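Local coordinates for protein putative dehydrogenase (Amycolatopsis orientalis, PDB 5A9T) that catalyses the NADPH-dependent, stereoselective reduction of imines to amines as a two-subunit imine reductase, at residues Ala23-Gly28 against Lys47-Ala52; Lys100-Ala105 against Tyr116-Ile121; Phe135-Ser140 against Glu149-Leu154; Phe185-Ala190 against Thr259-Arg264. All coordinates share one frame; numbering follows the deposited sequence. Where two conformers were deposited one is given.

Contact 1: Ala23-Gly28 against Lys47-Ala52; sequences ALLDRG and KGARQA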
loop_
_atom_site.group_PDB
_atom_site.type_symbol
_atom_site.label_atom_id
_atom_site.label_comp_id
_atom_site.label_asym_id
_atom_site.label_seq_id
_atom_site.Cartn_x
_atom_site.Cartn_y
_atom_site.Cartn_z
ATOM N N ALA A 23 29.467 2.528 9.481
ATOM C CA ALA A 23 28.929 1.324 10.024
ATOM C C ALA A 23 29.988 0.258 10.133
ATOM O O ALA A 23 30.032 -0.532 11.073
ATOM C CB ALA A 23 27.727 0.909 9.204
ATOM N N LEU A 24 30.848 0.092 9.120
ATOM C CA LEU A 24 31.878 -0.912 9.184
ATOM C C LEU A 24 32.950 -0.642 10.256
ATOM O O LEU A 24 33.377 -1.534 10.941
ATOM C CB LEU A 24 32.520 -1.067 7.787
ATOM C CG LEU A 24 31.601 -1.575 6.688
ATOM C CD1 LEU A 24 32.232 -1.338 5.361
ATOM C CD2 LEU A 24 31.393 -3.075 6.900
ATOM N N LEU A 25 33.202 0.610 10.447
ATOM C CA LEU A 25 34.093 1.039 11.539
ATOM C C LEU A 25 33.511 0.685 12.903
ATOM O O LEU A 25 34.264 0.125 13.737
ATOM C CB LEU A 25 34.415 2.553 11.457
ATOM C CG LEU A 25 35.302 3.027 10.362
ATOM C CD1 LEU A 25 35.263 4.542 10.145
ATOM C CD2 LEU A 25 36.716 2.590 10.686
ATOM N N ASP A 26 32.226 0.899 13.083
ATOM C CA ASP A 26 31.509 0.602 14.336
ATOM C C ASP A 26 31.556 -0.893 14.639
ATOM O O ASP A 26 31.474 -1.318 15.793
ATOM C CB ASP A 26 30.063 1.125 14.266
ATOM C CG ASP A 26 29.984 2.640 14.410
ATOM O OD1 ASP A 26 30.985 3.238 14.823
ATOM O OD2 ASP A 26 28.918 3.214 14.201
ATOM N N ARG A 27 31.690 -1.738 13.609
ATOM C CA ARG A 27 31.728 -3.211 13.768
ATOM C C ARG A 27 33.154 -3.748 13.944
ATOM O O ARG A 27 33.402 -4.972 13.967
ATOM C CB ARG A 27 31.085 -3.867 12.531
ATOM C CG ARG A 27 29.574 -3.696 12.421
ATOM C CD ARG A 27 28.860 -4.895 13.030
ATOM N NE ARG A 27 29.039 -6.069 12.189
ATOM C CZ ARG A 27 28.452 -7.232 12.374
ATOM N NH1 ARG A 27 27.628 -7.414 13.392
ATOM N NH2 ARG A 27 28.717 -8.207 11.518
ATOM N N GLY A 28 34.085 -2.843 13.958
ATOM C CA GLY A 28 35.437 -3.097 14.196
ATOM C C GLY A 28 36.404 -3.470 13.097
ATOM O O GLY A 28 37.473 -3.993 13.308
ATOM N N LYS A 47 37.134 8.536 12.987
ATOM C CA LYS A 47 36.647 7.292 13.546
ATOM C C LYS A 47 37.525 6.011 13.375
ATOM O O LYS A 47 37.067 4.917 13.710
ATOM C CB LYS A 47 35.214 7.085 12.986
ATOM C CG LYS A 47 34.160 7.990 13.631
ATOM C CD LYS A 47 32.765 7.867 13.002
ATOM C CE LYS A 47 32.713 8.567 11.643
ATOM N NZ LYS A 47 31.348 8.883 11.102
ATOM N N GLY A 48 38.759 6.064 12.836
ATOM C CA GLY A 48 39.644 4.931 12.737
ATOM C C GLY A 48 39.943 4.481 11.282
ATOM O O GLY A 48 40.835 3.702 11.090
ATOM N N ALA A 49 39.310 5.121 10.325
ATOM C CA ALA A 49 39.582 4.807 8.908
ATOM C C ALA A 49 40.893 5.303 8.409
ATOM O O ALA A 49 41.399 6.323 8.982
ATOM C CB ALA A 49 38.506 5.299 7.999
ATOM N N ARG A 50 41.489 4.644 7.438
ATOM C CA ARG A 50 42.675 5.131 6.747
ATOM C C ARG A 50 42.281 5.617 5.412
ATOM O O ARG A 50 41.640 4.874 4.664
ATOM C CB ARG A 50 43.714 4.090 6.664
ATOM C CG ARG A 50 44.181 3.822 8.096
ATOM C CD ARG A 50 45.437 2.975 8.011
ATOM N NE ARG A 50 46.047 2.710 9.297
ATOM C CZ ARG A 50 47.070 1.870 9.403
ATOM N NH1 ARG A 50 47.584 1.298 8.317
ATOM N NH2 ARG A 50 47.588 1.627 10.588
ATOM N N GLN A 51 42.585 6.846 5.048
ATOM C CA GLN A 51 42.345 7.363 3.729
ATOM C C GLN A 51 43.408 6.864 2.753
ATOM O O GLN A 51 44.605 6.850 3.049
ATOM C CB GLN A 51 42.333 8.890 3.697
ATOM C CG GLN A 51 42.353 9.407 2.296
ATOM C CD GLN A 51 41.968 10.836 2.151
ATOM O OE1 GLN A 51 42.456 11.675 2.863
ATOM N NE2 GLN A 51 41.130 11.115 1.164
ATOM N N ALA A 52 43.004 6.339 1.609
ATOM C CA ALA A 52 43.974 6.016 0.556
ATOM C C ALA A 52 43.690 7.027 -0.518
ATOM O O ALA A 52 42.571 7.099 -1.098
ATOM C CB ALA A 52 43.769 4.628 -0.009
#
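Leu25, on the last turn of helix 15-26, reaches across to Lys47, Gly48 and Ala49, where the chain leaves helix 42-46 for edge strand 50-51 of the Rossmann-type nucleotide-binding domain. Its isopropyl fork carries the whole meeting. With CG anti to the carbonyl carbon (chi1 -71°), the side chain extends off the helix and offers its two methyls to different partners. CD1 rests against Lys47 CB at 3.8 Å and comes to within 4.0 Å of Ala49 CB. CD2 instead lies against backbone, 3.6 Å from Ala49 N and 3.8 Å from Gly48 C, so a branched residue suits the spot better than a straight one. The Leu25 and Lys47 side chains run roughly at right angles; Lys47 contributes its aliphatic root, while its chain bends at chi3 and carries the amine away. Ala49, small and buried, fits between Leu25, Leu44 and Val33, and Leu25 also meets Val31 of the neighbouring strand 30-34. An alanine in place of Leu25 would probably leave Ala49 CB and the root of Lys47 without their apolar cover and open a gap between the helix end and the turn. Both segments turn at a glycine with positive phi: Gly28 closes helix 15-26 with a Schellman motif, and Gly48 does the same for helix 42-46. A side chain at either position would press on the preceding carbonyl oxygen. In the second of these motifs Gly48 N bonds to Val45 O, and Ala49 N, the atom under Leu25 CD2, bonds to Leu44 O.

Contact 2: Lys100-Ala105 against Tyr116-Ile121; sequences KEANEA and YLDGAI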
loop_
_atom_site.group_PDB
_atom_site.type_symbol
_atom_site.label_atom_id
_atom_site.label_comp_id
_atom_site.label_asym_id
_atom_site.label_seq_id
_atom_site.Cartn_x
_atom_site.Cartn_y
_atom_site.Cartn_z
ATOM N N LYS A 100 20.684 -3.586 -16.529
ATOM C CA LYS A 100 21.657 -3.833 -17.605
ATOM C C LYS A 100 23.035 -3.398 -17.112
ATOM O O LYS A 100 24.019 -4.146 -17.444
ATOM C CB LYS A 100 21.201 -3.032 -18.880
ATOM C CG LYS A 100 22.266 -2.563 -19.874
ATOM N N GLU A 101 23.160 -2.304 -16.355
ATOM C CA GLU A 101 24.436 -1.780 -15.851
ATOM C C GLU A 101 25.010 -2.748 -14.829
ATOM O O GLU A 101 26.192 -3.140 -14.884
ATOM C CB GLU A 101 24.264 -0.443 -15.183
ATOM C CG GLU A 101 24.033 0.763 -16.088
ATOM C CD GLU A 101 24.029 2.052 -15.283
ATOM O OE1 GLU A 101 24.080 2.058 -14.026
ATOM O OE2 GLU A 101 23.961 3.099 -15.867
ATOM N N ALA A 102 24.192 -3.282 -13.984
ATOM C CA ALA A 102 24.647 -4.422 -13.107
ATOM C C ALA A 102 25.212 -5.575 -13.862
ATOM O O ALA A 102 26.272 -6.090 -13.446
ATOM C CB ALA A 102 23.510 -4.907 -12.167
ATOM N N ASN A 103 24.544 -6.062 -14.907
ATOM C CA ASN A 103 25.020 -7.156 -15.708
ATOM C C ASN A 103 26.333 -6.843 -16.402
ATOM O O ASN A 103 27.201 -7.765 -16.532
ATOM C CB ASN A 103 23.939 -7.472 -16.720
ATOM C CG ASN A 103 23.170 -8.631 -16.256
ATOM O OD1 ASN A 103 23.631 -9.744 -16.413
ATOM N ND2 ASN A 103 22.198 -8.400 -15.454
ATOM N N GLU A 104 26.449 -5.631 -16.906
ATOM C CA GLU A 104 27.696 -5.078 -17.525
ATOM C C GLU A 104 28.823 -5.125 -16.515
ATOM O O GLU A 104 29.937 -5.614 -16.818
ATOM C CB GLU A 104 27.607 -3.592 -18.015
ATOM N N ALA A 105 28.555 -4.604 -15.313
ATOM C CA ALA A 105 29.613 -4.640 -14.299
ATOM C C ALA A 105 29.987 -6.063 -13.892
ATOM O O ALA A 105 31.200 -6.241 -13.592
ATOM C CB ALA A 105 29.104 -3.861 -13.071
ATOM N N TYR A 116 31.904 -10.666 -7.857
ATOM C CA TYR A 116 30.997 -9.556 -7.980
ATOM C C TYR A 116 29.660 -9.827 -7.340
ATOM O O TYR A 116 29.079 -10.880 -7.616
ATOM C CB TYR A 116 30.785 -9.183 -9.469
ATOM C CG TYR A 116 30.007 -7.952 -9.656
ATOM C CD1 TYR A 116 30.569 -6.642 -9.618
ATOM C CD2 TYR A 116 28.594 -8.029 -9.843
ATOM C CE1 TYR A 116 29.780 -5.477 -9.730
ATOM C CE2 TYR A 116 27.869 -6.842 -9.997
ATOM C CZ TYR A 116 28.363 -5.666 -9.953
ATOM O OH TYR A 116 27.734 -4.417 -10.077
ATOM N N LEU A 117 29.175 -8.909 -6.534
ATOM C CA LEU A 117 27.795 -8.944 -6.006
ATOM C C LEU A 117 27.247 -7.536 -6.183
ATOM O O LEU A 117 27.906 -6.534 -5.922
ATOM C CB LEU A 117 27.872 -9.488 -4.523
ATOM C CG LEU A 117 26.620 -9.825 -3.848
ATOM C CD1 LEU A 117 25.978 -11.035 -4.532
ATOM C CD2 LEU A 117 26.895 -9.993 -2.370
ATOM N N ASP A 118 25.968 -7.438 -6.617
ATOM C CA ASP A 118 25.309 -6.156 -6.771
ATOM C C ASP A 118 24.301 -6.043 -5.585
ATOM O O ASP A 118 23.690 -7.054 -5.181
ATOM C CB ASP A 118 24.554 -6.122 -8.114
ATOM C CG ASP A 118 24.403 -4.710 -8.600
ATOM O OD1 ASP A 118 25.360 -3.972 -9.081
ATOM O OD2 ASP A 118 23.272 -4.117 -8.377
ATOM N N GLY A 119 24.196 -4.839 -5.045
ATOM C CA GLY A 119 23.247 -4.705 -3.968
ATOM C C GLY A 119 22.471 -3.422 -4.049
ATOM O O GLY A 119 22.963 -2.391 -4.538
ATOM N N ALA A 120 21.280 -3.480 -3.472
ATOM C CA ALA A 120 20.392 -2.332 -3.411
ATOM C C ALA A 120 20.078 -2.016 -1.953
ATOM O O ALA A 120 19.583 -2.879 -1.192
ATOM C CB ALA A 120 19.086 -2.624 -4.183
ATOM N N ILE A 121 20.370 -0.806 -1.542
ATOM C CA ILE A 121 20.182 -0.373 -0.159
ATOM C C ILE A 121 18.760 0.154 0.017
ATOM O O ILE A 121 18.358 1.050 -0.694
ATOM C CB ILE A 121 21.181 0.713 0.149
ATOM C CG1 ILE A 121 22.617 0.187 -0.074
ATOM C CG2 ILE A 121 20.969 1.159 1.573
ATOM C CD1 ILE A 121 23.673 1.287 -0.029
#
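Helix-on-sheet packing joins Ala102 and Ala105 of helix 99-111 to Tyr116 and Asp118 of strand 115-121, the last two elements of the beta-alpha-beta unit that begins with strand 90-93. The helix runs nearly antiparallel to the strand, the two short segments making 158° with their axes 9.2 Å apart at closest approach. Alanine suits the helix face that looks at the sheet, because its single methyl lets larger strand residues fit beneath. Ala105 CB sits 3.3 Å from Tyr116 OH and 3.7 Å from Tyr116 CZ, touching the phenol end of the ring, while the Ala105 carbonyl group lies over one face, its C 4.1 Å above the ring plane. One turn back, Ala102 CB meets the carboxylate of Asp118, at 3.7 Å from Asp118 CG. Both strand residues hold CG anti to the backbone N (chi1 -173° for Tyr116), which carries ring and carboxylate into the same layer under the helix. There they meet each other: Tyr116 OH donates to Asp118 OD1 over 2.6 Å, using the anti lone pair of the carboxylate oxygen. Asn93 ND2 also bonds to that hydroxyl, and Ser96 OG to the same Asp118 oxygen. Leu106 and Ala109, further along the helix, also pack on Tyr116. The Asp118 side chain lies about 8 Å from that of Asn95, an NADP-binding residue. Polar groups can be buried beneath apolar methyls here because the twice-bonded Tyr116 OH and the shared Asp118 OD1 both find partners, in each other and around the end of strand 90-93.

Contact 3: Phe135-Ser140 against Glu149-Leu154; sequences FLYSGS and ETLAGL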
loop_
_atom_site.group_PDB
_atom_site.type_symbol
_atom_site.label_atom_id
_atom_site.label_comp_id
_atom_site.label_asym_id
_atom_site.label_seq_id
_atom_site.Cartn_x
_atom_site.Cartn_y
_atom_site.Cartn_z
ATOM N N PHE A 135 19.327 -4.826 2.967
ATOM C CA PHE A 135 20.046 -4.685 1.688
ATOM C C PHE A 135 19.750 -5.907 0.857
ATOM O O PHE A 135 19.804 -7.047 1.370
ATOM C CB PHE A 135 21.569 -4.659 1.915
ATOM C CG PHE A 135 22.191 -3.385 2.449
ATOM C CD1 PHE A 135 21.604 -2.610 3.434
ATOM C CD2 PHE A 135 23.416 -3.016 2.027
ATOM C CE1 PHE A 135 22.170 -1.447 3.921
ATOM C CE2 PHE A 135 23.936 -1.837 2.511
ATOM C CZ PHE A 135 23.356 -1.078 3.470
ATOM N N LEU A 136 19.307 -5.699 -0.389
ATOM C CA LEU A 136 19.010 -6.780 -1.318
ATOM C C LEU A 136 20.227 -7.025 -2.234
ATOM O O LEU A 136 20.812 -6.049 -2.707
ATOM C CB LEU A 136 17.810 -6.487 -2.183
ATOM C CG LEU A 136 16.542 -6.088 -1.392
ATOM C CD1 LEU A 136 15.427 -5.803 -2.393
ATOM C CD2 LEU A 136 16.093 -7.144 -0.420
ATOM N N TYR A 137 20.629 -8.257 -2.391
ATOM C CA TYR A 137 21.770 -8.610 -3.187
ATOM C C TYR A 137 21.452 -9.603 -4.318
ATOM O O TYR A 137 20.591 -10.453 -4.203
ATOM C CB TYR A 137 22.881 -9.225 -2.319
ATOM C CG TYR A 137 23.448 -8.326 -1.278
ATOM C CD1 TYR A 137 24.472 -7.467 -1.527
ATOM C CD2 TYR A 137 22.933 -8.300 0.051
ATOM C CE1 TYR A 137 24.955 -6.598 -0.575
ATOM C CE2 TYR A 137 23.425 -7.491 1.001
ATOM C CZ TYR A 137 24.443 -6.627 0.714
ATOM O OH TYR A 137 24.984 -5.788 1.634
ATOM N N SER A 138 22.242 -9.503 -5.356
ATOM C CA SER A 138 22.167 -10.407 -6.484
ATOM C C SER A 138 23.546 -10.561 -7.132
ATOM O O SER A 138 24.303 -9.614 -7.261
ATOM C CB SER A 138 20.998 -9.956 -7.470
ATOM O OG SER A 138 21.231 -8.738 -7.985
ATOM N N GLY A 139 23.779 -11.783 -7.599
ATOM C CA GLY A 139 25.110 -12.125 -8.187
ATOM C C GLY A 139 25.587 -13.362 -7.521
ATOM O O GLY A 139 24.896 -14.169 -6.996
ATOM N N SER A 140 26.921 -13.415 -7.450
ATOM C CA SER A 140 27.520 -14.644 -6.924
ATOM C C SER A 140 27.061 -15.152 -5.548
ATOM O O SER A 140 27.177 -14.466 -4.572
ATOM C CB SER A 140 29.006 -14.411 -6.915
ATOM O OG SER A 140 29.668 -15.484 -6.235
ATOM N N GLU A 149 28.278 -12.427 6.736
ATOM C CA GLU A 149 28.401 -11.938 8.080
ATOM C C GLU A 149 28.913 -10.538 8.194
ATOM O O GLU A 149 28.446 -9.717 8.982
ATOM C CB GLU A 149 29.204 -12.955 8.928
ATOM C CG GLU A 149 29.671 -12.494 10.258
ATOM N N THR A 150 29.875 -10.160 7.360
ATOM C CA THR A 150 30.344 -8.784 7.284
ATOM C C THR A 150 29.205 -7.853 6.759
ATOM O O THR A 150 28.979 -6.777 7.288
ATOM C CB THR A 150 31.538 -8.678 6.307
ATOM O OG1 THR A 150 32.618 -9.429 6.932
ATOM C CG2 THR A 150 32.035 -7.284 6.135
ATOM N N LEU A 151 28.532 -8.328 5.716
ATOM C CA LEU A 151 27.489 -7.486 5.126
ATOM C C LEU A 151 26.322 -7.303 6.124
ATOM O O LEU A 151 25.692 -6.258 6.092
ATOM C CB LEU A 151 26.954 -8.109 3.859
ATOM C CG LEU A 151 28.010 -8.153 2.643
ATOM C CD1 LEU A 151 27.490 -9.049 1.531
ATOM C CD2 LEU A 151 28.396 -6.773 2.199
ATOM N N ALA A 152 26.115 -8.255 6.994
ATOM C CA ALA A 152 25.039 -8.092 8.001
ATOM C C ALA A 152 25.293 -6.981 8.937
ATOM O O ALA A 152 24.341 -6.436 9.546
ATOM C CB ALA A 152 24.856 -9.373 8.694
ATOM N N GLY A 153 26.510 -6.457 9.086
ATOM C CA GLY A 153 26.747 -5.214 9.820
ATOM C C GLY A 153 26.129 -3.967 9.234
ATOM O O GLY A 153 26.059 -2.947 9.859
ATOM N N LEU A 154 25.838 -4.002 7.882
ATOM C CA LEU A 154 25.281 -2.897 7.215
ATOM C C LEU A 154 23.723 -2.932 7.304
ATOM O O LEU A 154 23.056 -1.872 7.263
ATOM C CB LEU A 154 25.686 -2.883 5.752
ATOM C CG LEU A 154 27.225 -2.889 5.487
ATOM C CD1 LEU A 154 27.542 -2.991 4.021
ATOM C CD2 LEU A 154 27.858 -1.634 6.051
HETATM O O HOH W 1 23.755 -6.008 4.130
#
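Leu154 lays its CB over one face of the Phe135 ring, a CH-pi contact 4.1 Å from the centroid, while Leu154 O comes within 3.5 Å of Phe135 CE1. Two residues along the strand, Tyr137 receives Leu151 CD1 over a face in the same way, 4.3 Å from its centroid and displaced toward the rim. Tyr137 CG lies beside the backbone N (chi1 -63°), which sends the ring out toward Leu151, whose CD2 is 3.6 Å from Tyr137 OH. A water in the plane of the Tyr137 ring lies 2.8 Å from Tyr137 OH and donates to Leu151 O, adding a polar link between strand and helix end beside the apolar one. Further out, Ser133 OG bonds to Leu154 O, Leu117 of the adjacent strand packs on both Tyr137 and Leu151, and Leu20 of helix 15-26 touches Phe135. Without the ring, as with a serine at Phe135, Leu154 CB is likely to lose its CH-pi partner, and Leu20 and Ile121 an apolar neighbour. Flat rings suit the strand, since each offers a broad face to a leucine. Strand 134-139, helix 141-152 and the parallel strand 156-161, outermost within the chain and across the sheet from 50-51, form a beta-alpha-beta unit of the Rossmann-type domain.

Contact 4: Phe185-Ala190 against Thr259-Arg264; sequences FLHAAA and TEIPVR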
loop_
_atom_site.group_PDB
_atom_site.type_symbol
_atom_site.label_atom_id
_atom_site.label_comp_id
_atom_site.label_asym_id
_atom_site.label_seq_id
_atom_site.Cartn_x
_atom_site.Cartn_y
_atom_site.Cartn_z
ATOM N N PHE A 185 -2.630 6.528 -0.071
ATOM C CA PHE A 185 -2.822 6.995 1.283
ATOM C C PHE A 185 -3.137 8.484 1.350
ATOM O O PHE A 185 -3.994 8.898 2.128
ATOM C CB PHE A 185 -1.626 6.642 2.182
ATOM C CG PHE A 185 -1.699 7.318 3.490
ATOM C CD1 PHE A 185 -2.492 6.759 4.524
ATOM C CD2 PHE A 185 -1.082 8.520 3.739
ATOM C CE1 PHE A 185 -2.663 7.447 5.713
ATOM C CE2 PHE A 185 -1.236 9.168 4.947
ATOM C CZ PHE A 185 -2.060 8.689 5.905
ATOM N N LEU A 186 -2.391 9.285 0.600
ATOM C CA LEU A 186 -2.581 10.736 0.677
ATOM C C LEU A 186 -3.918 11.152 0.105
ATOM O O LEU A 186 -4.562 12.056 0.650
ATOM C CB LEU A 186 -1.430 11.441 -0.104
ATOM C CG LEU A 186 -0.102 11.300 0.592
ATOM C CD1 LEU A 186 1.004 11.825 -0.316
ATOM C CD2 LEU A 186 0.026 11.925 1.962
ATOM N N HIS A 187 -4.433 10.464 -0.921
ATOM C CA HIS A 187 -5.752 10.755 -1.420
ATOM C C HIS A 187 -6.836 10.429 -0.354
ATOM O O HIS A 187 -7.776 11.206 -0.116
ATOM C CB HIS A 187 -6.070 10.012 -2.746
ATOM C CG HIS A 187 -7.337 10.450 -3.327
ATOM N ND1 HIS A 187 -8.524 9.764 -3.269
ATOM C CD2 HIS A 187 -7.593 11.638 -3.927
ATOM C CE1 HIS A 187 -9.469 10.513 -3.833
ATOM N NE2 HIS A 187 -8.927 11.656 -4.193
ATOM N N ALA A 188 -6.657 9.268 0.285
ATOM C CA ALA A 188 -7.495 8.868 1.382
ATOM C C ALA A 188 -7.483 9.877 2.531
ATOM O O ALA A 188 -8.521 10.217 3.114
ATOM C CB ALA A 188 -7.082 7.533 1.859
ATOM N N ALA A 189 -6.287 10.348 2.891
ATOM C CA ALA A 189 -6.110 11.338 3.928
ATOM C C ALA A 189 -6.796 12.639 3.555
ATOM O O ALA A 189 -7.398 13.286 4.397
ATOM C CB ALA A 189 -4.638 11.483 4.289
ATOM N N ALA A 190 -6.688 13.037 2.322
ATOM C CA ALA A 190 -7.433 14.228 1.882
ATOM C C ALA A 190 -8.942 14.023 2.009
ATOM O O ALA A 190 -9.631 14.985 2.421
ATOM C CB ALA A 190 -7.004 14.572 0.495
ATOM N N THR A 259 -10.070 14.740 -7.788
ATOM C CA THR A 259 -10.389 13.405 -8.286
ATOM C C THR A 259 -9.314 12.792 -9.160
ATOM O O THR A 259 -9.548 11.672 -9.663
ATOM C CB THR A 259 -11.682 13.457 -9.099
ATOM O OG1 THR A 259 -11.477 14.320 -10.231
ATOM C CG2 THR A 259 -12.858 13.884 -8.295
ATOM N N GLU A 260 -8.137 13.382 -9.328
ATOM C CA GLU A 260 -7.170 12.868 -10.277
ATOM C C GLU A 260 -6.817 11.417 -9.966
ATOM O O GLU A 260 -6.811 10.613 -10.857
ATOM C CB GLU A 260 -5.888 13.665 -10.379
ATOM C CG GLU A 260 -5.063 13.262 -11.622
ATOM C CD GLU A 260 -3.762 14.072 -11.821
ATOM O OE1 GLU A 260 -3.592 15.179 -11.247
ATOM O OE2 GLU A 260 -2.871 13.574 -12.577
ATOM N N ILE A 261 -6.574 11.106 -8.685
ATOM C CA ILE A 261 -6.128 9.735 -8.339
ATOM C C ILE A 261 -7.206 8.669 -8.757
ATOM O O ILE A 261 -6.908 7.762 -9.510
ATOM C CB ILE A 261 -5.701 9.654 -6.855
ATOM C CG1 ILE A 261 -4.427 10.422 -6.612
ATOM C CG2 ILE A 261 -5.573 8.180 -6.415
ATOM C CD1 ILE A 261 -3.261 9.947 -7.311
ATOM N N PRO A 262 -8.471 8.801 -8.305
ATOM C CA PRO A 262 -9.458 7.786 -8.694
ATOM C C PRO A 262 -9.780 7.861 -10.186
ATOM O O PRO A 262 -10.047 6.810 -10.772
ATOM C CB PRO A 262 -10.624 8.043 -7.740
ATOM C CG PRO A 262 -10.446 9.507 -7.369
ATOM C CD PRO A 262 -8.986 9.648 -7.218
ATOM N N VAL A 263 -9.733 9.072 -10.793
ATOM C CA VAL A 263 -9.979 9.048 -12.279
ATOM C C VAL A 263 -8.909 8.350 -13.031
ATOM O O VAL A 263 -9.237 7.626 -13.993
ATOM C CB VAL A 263 -10.062 10.543 -12.727
ATOM C CG1 VAL A 263 -9.828 10.693 -14.268
ATOM C CG2 VAL A 263 -11.322 11.141 -12.197
ATOM N N ARG A 264 -7.645 8.525 -12.716
ATOM C CA ARG A 264 -6.552 7.783 -13.372
ATOM C C ARG A 264 -6.675 6.287 -13.102
ATOM O O ARG A 264 -6.361 5.480 -13.984
ATOM C CB ARG A 264 -5.166 8.278 -12.969
ATOM C CG ARG A 264 -4.745 9.707 -13.498
ATOM C CD ARG A 264 -5.213 10.086 -14.909
ATOM N NE ARG A 264 -4.697 11.433 -15.351
ATOM C CZ ARG A 264 -5.362 12.597 -15.260
#
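Ile261 and Pro262, in the first turn of helix 260-274, lie over one face of the His187 imidazole from helix 166-193. Thr259 stands at the N-cap position of this turn, yet its hydroxyl makes no capping bond; just before it, Asp258 takes the N-H of Glu260 with OD2 and receives a bond from His187 NE2 at its carbonyl. Glu260 turns its carboxylate elsewhere, to a salt bridge with Arg271 of the second subunit. Ile261 brings its branched CB to 4.0 Å from His187 CG. Its CG1 stands beside the backbone N (chi1 -69°), and the chain's end leads away from the histidine; the residue also packs on Leu268 of the second subunit. Pro262 gives the closer approach, CD lying 3.5 Å above the plane toward the rim, 3.5 Å from His187 CE1 and 3.6 Å from His187 NE2. Proline is at home in a first turn, where no N-H is needed for a bond to a preceding turn, and its ring carbons make a rigid CH-pi partner. Histidine suits its place because face and nitrogens do separate work: ND1 hydrogen-bonds to Ser176 OG of the second subunit. Helix-to-helix packing tied at once into both subunits fits the helical C-terminal domain of imine reductases, whose dimers are built by intertwining these domains.

Contacts 1, 2 and 3 belong to one Rossmann-type sheet, whereas contact 4 lies on the other side of the chain's centre from them in the helical C-terminal domain, its centre about 46 Å from that of contact 1. Contact 1 is the partly exposed one, aliphatic and built at helix ends; the other three are buried. Contacts 2 and 3 share neighbouring antiparallel strands, 115-121 and 134-139, paired by backbone bonds, but differ in filling: a hydroxyl-carboxylate pair under alanines in 100-105/116-121, rings under leucines plus a water in 135-140/149-154. Contact 3 also touches contact 1 through Leu24 and Leu154. Contact 4 sets an imidazole face against proline and shares its polar bonds between its own chain and the second subunit.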